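Local coordinates for protein catalase (Exiguobacterium oxidotolerans, PDB 2J2M) that breaks down hydrogen peroxide to water and oxygen at a bound heme, at residues 135-140 against 412-417; 175-180 against 461-466; 442-447 against 476-481; 448-451 against 455-458. One frame throughout, in Å; residues are numbered along the deposited sequence.

Contact 1 (135-140 against 412-417)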
# COMPACT_ATOMS: atom_id res chain seq x y z
N PHE A 135 31.08 -4.95 -8.79
CA PHE A 135 31.20 -4.55 -10.20
C PHE A 135 31.45 -3.05 -10.35
O PHE A 135 32.05 -2.63 -11.33
CB PHE A 135 29.95 -4.90 -11.03
CG PHE A 135 29.50 -6.37 -10.97
CD1 PHE A 135 28.66 -6.82 -9.94
CD2 PHE A 135 29.84 -7.26 -11.97
CE1 PHE A 135 28.20 -8.13 -9.89
CE2 PHE A 135 29.38 -8.57 -11.96
CZ PHE A 135 28.56 -9.02 -10.90
N ILE A 136 30.97 -2.26 -9.40
CA ILE A 136 30.86 -0.80 -9.51
C ILE A 136 31.29 -0.14 -8.19
O ILE A 136 31.41 -0.80 -7.16
CB ILE A 136 29.40 -0.32 -9.91
CG1 ILE A 136 28.33 -0.80 -8.91
CG2 ILE A 136 29.01 -0.79 -11.30
CD1 ILE A 136 27.01 -0.06 -9.04
N ARG A 137 31.54 1.16 -8.20
CA ARG A 137 32.07 1.82 -7.00
C ARG A 137 31.26 3.02 -6.52
O ARG A 137 31.69 3.71 -5.61
CB ARG A 137 33.55 2.19 -7.19
CG ARG A 137 33.83 3.33 -8.21
CD ARG A 137 35.35 3.59 -8.28
NE ARG A 137 35.72 3.75 -9.67
CZ ARG A 137 36.61 3.02 -10.33
NH1 ARG A 137 37.36 2.09 -9.73
NH2 ARG A 137 36.79 3.28 -11.61
N ASP A 138 30.11 3.28 -7.15
CA ASP A 138 29.23 4.38 -6.78
C ASP A 138 27.77 3.91 -6.94
O ASP A 138 27.42 3.26 -7.94
CB ASP A 138 29.51 5.61 -7.66
CG ASP A 138 28.84 6.88 -7.14
OD1 ASP A 138 27.61 6.84 -6.82
OD2 ASP A 138 29.55 7.93 -7.05
N ALA A 139 26.94 4.25 -5.95
CA ALA A 139 25.55 3.82 -5.88
C ALA A 139 24.74 4.33 -7.07
O ALA A 139 23.73 3.72 -7.44
CB ALA A 139 24.94 4.29 -4.58
N MET A 140 25.20 5.43 -7.67
CA MET A 140 24.57 6.06 -8.85
C MET A 140 24.37 5.06 -9.99
O MET A 140 23.44 5.21 -10.79
CB MET A 140 25.41 7.25 -9.35
CG MET A 140 24.75 8.10 -10.46
SD MET A 140 23.20 8.91 -9.98
CE MET A 140 23.86 10.34 -9.10
N ARG A 412 29.99 16.39 -7.74
CA ARG A 412 30.12 15.09 -8.42
C ARG A 412 31.54 14.92 -8.92
O ARG A 412 31.91 15.43 -9.99
CB ARG A 412 29.12 14.96 -9.59
CG ARG A 412 27.68 15.22 -9.18
CD ARG A 412 26.64 14.83 -10.24
NE ARG A 412 25.33 15.22 -9.75
CZ ARG A 412 24.60 14.51 -8.90
NH1 ARG A 412 25.02 13.34 -8.45
NH2 ARG A 412 23.43 14.99 -8.49
N LEU A 413 32.34 14.20 -8.13
CA LEU A 413 33.79 14.17 -8.28
C LEU A 413 34.31 12.75 -8.17
O LEU A 413 34.45 12.22 -7.06
CB LEU A 413 34.46 15.05 -7.20
CG LEU A 413 34.00 16.53 -7.09
CD1 LEU A 413 34.18 17.11 -5.65
CD2 LEU A 413 34.69 17.42 -8.14
N GLU A 414 34.63 12.15 -9.31
CA GLU A 414 35.15 10.79 -9.37
C GLU A 414 36.52 10.67 -8.72
O GLU A 414 37.40 11.53 -8.92
CB GLU A 414 35.25 10.34 -10.82
CG GLU A 414 35.42 8.83 -10.98
CD GLU A 414 35.83 8.45 -12.37
OE1 GLU A 414 36.33 9.32 -13.10
OE2 GLU A 414 35.66 7.27 -12.73
N ILE A 415 36.72 9.59 -7.96
CA ILE A 415 38.02 9.33 -7.32
C ILE A 415 39.18 9.33 -8.32
O ILE A 415 39.00 9.01 -9.48
CB ILE A 415 38.00 8.05 -6.39
CG1 ILE A 415 37.74 6.77 -7.19
CG2 ILE A 415 36.97 8.20 -5.27
CD1 ILE A 415 38.01 5.48 -6.39
N GLU A 416 40.38 9.67 -7.85
CA GLU A 416 41.56 9.84 -8.71
C GLU A 416 42.19 8.53 -9.18
O GLU A 416 42.39 8.35 -10.38
CB GLU A 416 42.63 10.70 -8.00
CG GLU A 416 42.27 12.17 -7.88
CD GLU A 416 43.10 13.05 -8.81
OE1 GLU A 416 42.50 13.86 -9.55
OE2 GLU A 416 44.35 12.91 -8.79
N LYS A 417 42.53 7.62 -8.27
CA LYS A 417 43.18 6.39 -8.75
C LYS A 417 42.23 5.20 -8.87
O LYS A 417 41.98 4.45 -7.91
CB LYS A 417 44.51 6.03 -8.06
CG LYS A 417 44.62 6.27 -6.59
CD LYS A 417 45.96 5.69 -6.12
CE LYS A 417 46.44 6.35 -4.82
NZ LYS A 417 47.68 5.75 -4.25

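Contact 2 (175-180 against 461-466)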
# COMPACT_ATOMS: atom_id res chain seq x y z
N ASN A 175 37.66 -6.50 -12.35
CA ASN A 175 37.98 -7.27 -11.15
C ASN A 175 36.88 -8.23 -10.65
O ASN A 175 37.16 -9.38 -10.35
CB ASN A 175 38.40 -6.31 -10.01
CG ASN A 175 39.30 -6.97 -8.99
OD1 ASN A 175 39.89 -8.01 -9.25
ND2 ASN A 175 39.43 -6.35 -7.82
N MET A 176 35.63 -7.74 -10.56
CA MET A 176 34.49 -8.57 -10.18
C MET A 176 34.25 -9.69 -11.20
O MET A 176 34.02 -10.88 -10.85
CB MET A 176 33.24 -7.69 -10.02
CG MET A 176 31.98 -8.39 -9.47
SD MET A 176 32.26 -9.43 -8.01
CE MET A 176 30.57 -9.39 -7.38
N LEU A 177 34.32 -9.32 -12.47
CA LEU A 177 34.23 -10.31 -13.54
C LEU A 177 35.24 -11.42 -13.32
O LEU A 177 34.88 -12.58 -13.49
CB LEU A 177 34.37 -9.63 -14.90
CG LEU A 177 33.12 -9.19 -15.70
CD1 LEU A 177 31.81 -9.02 -14.91
CD2 LEU A 177 33.41 -7.94 -16.47
N MET A 178 36.48 -11.09 -12.92
CA MET A 178 37.51 -12.11 -12.62
C MET A 178 37.07 -13.12 -11.56
O MET A 178 37.45 -14.28 -11.65
CB MET A 178 38.82 -11.48 -12.16
CG MET A 178 39.58 -10.73 -13.22
SD MET A 178 40.34 -11.75 -14.51
CE MET A 178 41.19 -10.40 -15.33
N HIS A 179 36.30 -12.67 -10.57
CA HIS A 179 35.83 -13.55 -9.48
C HIS A 179 34.59 -14.38 -9.82
O HIS A 179 34.49 -15.57 -9.51
CB HIS A 179 35.51 -12.70 -8.25
CG HIS A 179 36.70 -12.02 -7.64
ND1 HIS A 179 37.22 -10.84 -8.13
CD2 HIS A 179 37.49 -12.37 -6.59
CE1 HIS A 179 38.26 -10.48 -7.40
NE2 HIS A 179 38.43 -11.38 -6.45
N ILE A 180 33.64 -13.72 -10.47
CA ILE A 180 32.30 -14.23 -10.68
C ILE A 180 32.31 -15.34 -11.74
O ILE A 180 31.49 -16.27 -11.69
CB ILE A 180 31.34 -13.01 -11.02
CG1 ILE A 180 30.08 -13.03 -10.15
CG2 ILE A 180 31.06 -12.87 -12.51
CD1 ILE A 180 28.89 -13.69 -10.75
N CYS A 461 39.56 -6.75 -24.64
CA CYS A 461 40.48 -5.65 -24.35
C CYS A 461 40.58 -5.32 -22.87
O CYS A 461 41.69 -5.17 -22.35
CB CYS A 461 40.16 -4.40 -25.18
SG CYS A 461 40.58 -4.63 -26.95
N ASN A 462 39.44 -5.23 -22.18
CA ASN A 462 39.44 -4.99 -20.73
C ASN A 462 40.22 -6.09 -19.99
O ASN A 462 41.09 -5.79 -19.18
CB ASN A 462 38.01 -4.86 -20.18
CG ASN A 462 37.31 -3.58 -20.64
OD1 ASN A 462 37.95 -2.67 -21.16
ND2 ASN A 462 36.01 -3.51 -20.44
N PHE A 463 39.93 -7.35 -20.28
CA PHE A 463 40.70 -8.45 -19.72
C PHE A 463 42.20 -8.43 -20.11
O PHE A 463 43.07 -8.71 -19.27
CB PHE A 463 40.05 -9.79 -20.07
CG PHE A 463 38.77 -10.06 -19.29
CD1 PHE A 463 37.55 -10.16 -19.95
CD2 PHE A 463 38.80 -10.18 -17.90
CE1 PHE A 463 36.35 -10.39 -19.23
CE2 PHE A 463 37.62 -10.42 -17.15
CZ PHE A 463 36.39 -10.52 -17.82
N TYR A 464 42.49 -8.07 -21.36
CA TYR A 464 43.88 -8.00 -21.85
C TYR A 464 44.71 -7.04 -20.99
O TYR A 464 45.79 -7.39 -20.56
CB TYR A 464 43.95 -7.60 -23.33
CG TYR A 464 45.36 -7.63 -23.89
CD1 TYR A 464 45.85 -8.78 -24.53
CD2 TYR A 464 46.22 -6.54 -23.76
CE1 TYR A 464 47.14 -8.83 -25.03
CE2 TYR A 464 47.51 -6.57 -24.26
CZ TYR A 464 47.96 -7.72 -24.90
OH TYR A 464 49.24 -7.78 -25.40
N ARG A 465 44.18 -5.84 -20.75
CA ARG A 465 44.83 -4.81 -19.91
C ARG A 465 45.13 -5.28 -18.49
O ARG A 465 46.06 -4.79 -17.86
CB ARG A 465 43.94 -3.59 -19.81
CG ARG A 465 43.79 -2.84 -21.09
CD ARG A 465 42.88 -1.66 -20.85
NE ARG A 465 42.35 -1.13 -22.10
CZ ARG A 465 42.01 0.14 -22.28
NH1 ARG A 465 42.15 1.02 -21.28
NH2 ARG A 465 41.54 0.54 -23.46
N ALA A 466 44.31 -6.20 -18.01
CA ALA A 466 44.48 -6.79 -16.69
C ALA A 466 45.60 -7.83 -16.75
O ALA A 466 46.53 -7.81 -15.95
CB ALA A 466 43.17 -7.42 -16.22

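Contact 3 (442-447 against 476-481)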
# COMPACT_ATOMS: atom_id res chain seq x y z
N ASN A 442 34.32 -20.39 -18.61
CA ASN A 442 33.08 -19.67 -18.25
C ASN A 442 32.90 -18.34 -19.00
O ASN A 442 31.82 -18.04 -19.50
CB ASN A 442 33.00 -19.43 -16.73
CG ASN A 442 32.97 -20.71 -15.92
OD1 ASN A 442 32.44 -21.73 -16.36
ND2 ASN A 442 33.55 -20.67 -14.72
N LEU A 443 33.98 -17.56 -19.09
CA LEU A 443 33.99 -16.32 -19.89
C LEU A 443 33.69 -16.57 -21.36
O LEU A 443 32.89 -15.85 -21.98
CB LEU A 443 35.34 -15.59 -19.78
CG LEU A 443 35.58 -14.81 -18.49
CD1 LEU A 443 37.01 -14.28 -18.49
CD2 LEU A 443 34.56 -13.67 -18.36
N VAL A 444 34.34 -17.58 -21.92
CA VAL A 444 34.13 -17.91 -23.31
C VAL A 444 32.65 -18.29 -23.53
O VAL A 444 31.97 -17.66 -24.35
CB VAL A 444 35.18 -18.97 -23.83
CG1 VAL A 444 34.77 -19.52 -25.17
CG2 VAL A 444 36.57 -18.32 -23.92
N ASN A 445 32.17 -19.29 -22.79
CA ASN A 445 30.75 -19.67 -22.81
C ASN A 445 29.77 -18.51 -22.70
O ASN A 445 28.70 -18.54 -23.31
CB ASN A 445 30.42 -20.67 -21.70
CG ASN A 445 28.94 -21.01 -21.65
OD1 ASN A 445 28.20 -20.56 -20.75
ND2 ASN A 445 28.47 -21.78 -22.65
N ASP A 446 30.12 -17.50 -21.90
CA ASP A 446 29.28 -16.33 -21.72
C ASP A 446 29.43 -15.33 -22.86
O ASP A 446 28.43 -14.74 -23.33
CB ASP A 446 29.60 -15.66 -20.38
CG ASP A 446 28.34 -15.26 -19.63
OD1 ASP A 446 28.03 -14.05 -19.56
OD2 ASP A 446 27.65 -16.16 -19.15
N LEU A 447 30.67 -15.13 -23.33
CA LEU A 447 30.89 -14.17 -24.41
C LEU A 447 30.42 -14.68 -25.77
O LEU A 447 30.13 -13.89 -26.66
CB LEU A 447 32.33 -13.65 -24.44
CG LEU A 447 32.68 -12.77 -23.22
CD1 LEU A 447 34.20 -12.80 -22.89
CD2 LEU A 447 32.17 -11.34 -23.40
N GLU A 476 41.87 -15.92 -28.88
CA GLU A 476 41.99 -17.14 -29.67
C GLU A 476 40.70 -17.95 -29.64
O GLU A 476 40.20 -18.35 -30.69
CB GLU A 476 43.17 -18.01 -29.19
CG GLU A 476 44.55 -17.52 -29.66
CD GLU A 476 45.50 -18.68 -29.98
OE1 GLU A 476 46.71 -18.60 -29.64
OE2 GLU A 476 45.02 -19.68 -30.58
N ALA A 477 40.16 -18.15 -28.44
CA ALA A 477 38.95 -18.94 -28.26
C ALA A 477 37.71 -18.31 -28.90
O ALA A 477 36.74 -19.01 -29.16
CB ALA A 477 38.71 -19.24 -26.77
N LEU A 478 37.76 -17.02 -29.21
CA LEU A 478 36.55 -16.26 -29.56
C LEU A 478 36.05 -16.04 -31.01
O LEU A 478 34.93 -15.59 -31.16
CB LEU A 478 36.40 -14.99 -28.71
CG LEU A 478 35.28 -14.91 -27.63
CD1 LEU A 478 34.49 -16.20 -27.37
CD2 LEU A 478 35.81 -14.30 -26.32
N ASN A 479 36.81 -16.21 -32.09
CA ASN A 479 38.19 -15.90 -32.29
C ASN A 479 38.13 -14.46 -32.81
O ASN A 479 37.58 -14.20 -33.89
CB ASN A 479 38.77 -16.78 -33.40
CG ASN A 479 38.25 -18.23 -33.37
OD1 ASN A 479 37.05 -18.49 -33.53
ND2 ASN A 479 39.18 -19.18 -33.20
N VAL A 480 38.64 -13.51 -32.03
CA VAL A 480 38.57 -12.09 -32.37
C VAL A 480 39.98 -11.50 -32.22
O VAL A 480 40.54 -11.53 -31.12
CB VAL A 480 37.61 -11.34 -31.42
CG1 VAL A 480 37.67 -9.82 -31.66
CG2 VAL A 480 36.17 -11.86 -31.55
N ASP A 481 40.57 -11.00 -33.31
CA ASP A 481 41.93 -10.46 -33.18
C ASP A 481 41.94 -9.04 -32.63
O ASP A 481 41.31 -8.13 -33.17
CB ASP A 481 42.80 -10.62 -34.45
CG ASP A 481 42.24 -9.89 -35.65
OD1 ASP A 481 40.99 -9.90 -35.81
OD2 ASP A 481 43.04 -9.33 -36.45

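Contact 4 (448-451 against 455-458)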
# COMPACT_ATOMS: atom_id res chain seq x y z
N GLN A 448 30.32 -16.00 -25.91
CA GLN A 448 29.76 -16.62 -27.13
C GLN A 448 28.29 -16.24 -27.32
O GLN A 448 27.76 -16.37 -28.43
CB GLN A 448 29.90 -18.15 -27.11
CG GLN A 448 31.20 -18.64 -27.74
CD GLN A 448 31.56 -20.09 -27.37
OE1 GLN A 448 30.81 -20.78 -26.65
NE2 GLN A 448 32.71 -20.54 -27.86
N GLN A 449 27.65 -15.79 -26.23
CA GLN A 449 26.24 -15.40 -26.24
C GLN A 449 25.99 -13.91 -26.50
O GLN A 449 24.84 -13.50 -26.66
CB GLN A 449 25.58 -15.80 -24.92
CG GLN A 449 25.40 -17.29 -24.72
CD GLN A 449 24.98 -17.62 -23.29
OE1 GLN A 449 23.79 -17.49 -22.91
NE2 GLN A 449 25.95 -18.05 -22.48
N VAL A 450 27.06 -13.11 -26.52
CA VAL A 450 26.99 -11.69 -26.89
C VAL A 450 26.84 -11.59 -28.42
O VAL A 450 27.47 -12.35 -29.16
CB VAL A 450 28.22 -10.85 -26.36
CG1 VAL A 450 28.13 -9.38 -26.77
CG2 VAL A 450 28.35 -10.94 -24.83
N ARG A 451 26.00 -10.66 -28.90
CA ARG A 451 25.61 -10.62 -30.33
C ARG A 451 26.11 -9.34 -31.00
O ARG A 451 25.79 -9.06 -32.15
CB ARG A 451 24.08 -10.77 -30.50
CG ARG A 451 23.50 -12.08 -29.91
CD ARG A 451 21.96 -12.22 -30.06
NE ARG A 451 21.21 -11.12 -29.43
CZ ARG A 451 20.89 -11.07 -28.13
NH1 ARG A 451 21.24 -12.05 -27.31
NH2 ARG A 451 20.20 -10.04 -27.66
N THR A 455 31.18 -5.07 -28.32
CA THR A 455 31.12 -5.47 -26.92
C THR A 455 32.11 -6.61 -26.61
O THR A 455 32.85 -6.52 -25.63
CB THR A 455 29.69 -5.86 -26.50
OG1 THR A 455 28.84 -4.72 -26.66
CG2 THR A 455 29.64 -6.33 -25.03
N VAL A 456 32.13 -7.64 -27.45
CA VAL A 456 33.11 -8.74 -27.31
C VAL A 456 34.56 -8.23 -27.34
O VAL A 456 35.32 -8.52 -26.43
CB VAL A 456 32.91 -9.87 -28.35
CG1 VAL A 456 33.86 -11.01 -28.07
CG2 VAL A 456 31.46 -10.37 -28.33
N LEU A 457 34.90 -7.46 -28.39
CA LEU A 457 36.21 -6.80 -28.54
C LEU A 457 36.58 -6.02 -27.26
O LEU A 457 37.69 -6.16 -26.73
CB LEU A 457 36.15 -5.81 -29.72
CG LEU A 457 37.37 -5.36 -30.54
CD1 LEU A 457 37.34 -3.85 -30.81
CD2 LEU A 457 38.74 -5.79 -29.98
N LEU A 458 35.64 -5.20 -26.79
CA LEU A 458 35.86 -4.41 -25.58
C LEU A 458 36.06 -5.31 -24.37
O LEU A 458 36.89 -5.02 -23.52
CB LEU A 458 34.69 -3.45 -25.33
CG LEU A 458 34.95 -1.96 -25.05
CD1 LEU A 458 33.75 -1.32 -24.36
CD2 LEU A 458 36.25 -1.69 -24.24

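Contact 1 (135-140 against 412-417)
M140 and R412 meet where two loops of the catalase fold pass each other, one between strand 122-129 and helix 142-149, the other between strand 409-410 and helix 422-430. The touching parts run almost antiparallel, 171° apart, yet the nearest CA atoms, those of R137 and I415, are 9.6 Å apart, so side chains alone span the gap. The tight part is the buried end. Bends at chi2 and chi3 curl the M140 chain, bringing its CE to 3.3 Å from R412 NH1. Other subunits close over this end: R412 forms salt bridges with D35 of the second subunit and E400 of the third. The other end is partly exposed and looser. R137 CD lies 3.8 Å from I415 CD1, the two side chains meeting at a slant, and R137 NH2 and E414 OE2 are 4.3 Å apart, opposite charges too distant for a salt bridge; the guanidinium instead pairs with D279 through NH1 and bonds N420 through NH2. Within 135-140 an Asx turn fixes the bend, M140 N donating to D138 OD1 over 2.9 Å at a nearly straight 171°, on the anti side and somewhat out of the carboxylate plane.

Contact 2 (175-180 against 461-466)
F463 reaches from helix 453-466 to L177 and M178 on helix 174-180, where the two short helical segments cross almost perpendicularly, at -92°. The axes come no closer than 11.2 Å, a wide spacing that the long side chains bridge. Sulfur-aromatic contact is the first kind: M178 SD stands 5.1 Å from the centroid of the F463 ring and 74° off its normal, an oblique Met-aromatic approach. Apolar contacts are the second. M178 CE comes to the ring edge, near the ring plane, 3.5 Å from F463 CD2, and the same methyl reaches A466 CB at 3.7 Å, so it touches both the ring and the alanine three residues on. The bend at M178 chi2, -71°, turns the thioether alongside the phenyl group. The L177 side chain runs roughly perpendicular to that of F463, and L177 CB approaches the ring obliquely, 3.7 Å from F463 CZ. No hydrogen bond crosses the contact; within 175-180, H179 ND1 donates to N175 O over 2.7 Å, from above the carbonyl plane. W164 of helix 160-169 and L470 of helix 468-477 also pack on F463. With all four touching residues buried, helix 174-180 is joined to the C-terminal helices by dispersion and hydrophobic burial; the methyl sits at the ring edge, and the obliquely placed sulfur probably adds a polarisable contribution.

Contact 3 (442-447 against 476-481)
L478 lays its two methyls over the side of helix 433-447, CD1 against V444 and CD2 against L447, residues three apart and hence on the same helical face. The distances are even: L478 CD1 is 4.0 Å from V444 CG1, and L478 CD2 is likewise 4.0 Å from L447 CB. The approaches differ, however, for the leucine lies alongside V444, pointing the opposite way, but runs across L447. Thus one leucine uses separate branches for two neighbours. V444 divides its own methyls in turn. With CG1 anti to the backbone N (chi1 168°), that branch faces L478, while CG2 turns to A477 and meets its CB at 3.7 Å. The nearest backbone pair, V444 CA and L478 CA, is 6.9 Å apart. Here the C-terminal end of helix 468-477 packs on the side of helix 433-447, within the C-terminal helical region that carries the catalase-related family sequence. L447 also touches W164 of helix 160-169 and A459 of helix 453-466, whereas L478 reaches I460, so the same side chains join several helices. A477 is exposed and V444 and L478 partly so, leaving L447 as the buried member. With apolar side-chain carbons making the closest approaches and no hydrogen bond across it, the contact depends on shape and hydrophobic burial, without the directional restraint of polar pairing.

Contact 4 (448-451 against 455-458)
A first torsion of 179° in V450 sets CG1 opposite the backbone N, and this branch is the one that reaches helix 453-466. V456 has nearly the same torsion, -175°, but there it is the other methyl, CG2, lying beside its own backbone N, that turns to meet the valine of the loop. The two join at V450 CG1 to V456 CG2, 3.8 Å, with V450 CB to V456 CG2 also 3.8 Å, so the V456 methyl rests against both the root and the tip of one branch. The two valines reach past one another, each pointing toward the other's backbone. T455 meets the same branch: its CG2 lies 3.8 Å from V450 CG1, the threonine side chain set roughly crosswise to the valine. These residues belong to a short interhelical loop between helices 433-447 and 453-466, which folds back on the first turn of the helix it leads into; V450 CA and V456 CA are 6.8 Å apart. W164 and D161 of helix 160-169 pack on V450 as well, while R451 forms a salt bridge with D159 and its backbone N-H is hydrogen-bonded to D161 OD1. T455 divides its two branches by chemistry. The methyl stays with V450 inside the chain, whereas OG1 is hydrogen-bonded to R387 NH2 of the third subunit.

How the contacts relate
Contacts 1 and 2 alternate along the chain, each joining a segment of the catalase family sequence to one of the C-terminal catalase-related sequence, whereas contacts 3 and 4 lie wholly within the latter. Contacts 2 and 3 alternate too, and contact 4 is nested inside the loops closed by both. The centres of contacts 3 and 4 are about 8 Å apart, with L478 touching Q448 and V456; those of contacts 2 and 3 are about 13 Å apart, and contact 1 is about 18 Å from contact 2. F135 packs on M176 and L177 to connect contacts 1 and 2, while L443 on F463 connects contacts 2 and 3. Helix 453-466 serves contacts 2 and 4, so packing runs from the heme-side loop into the C-terminal helices.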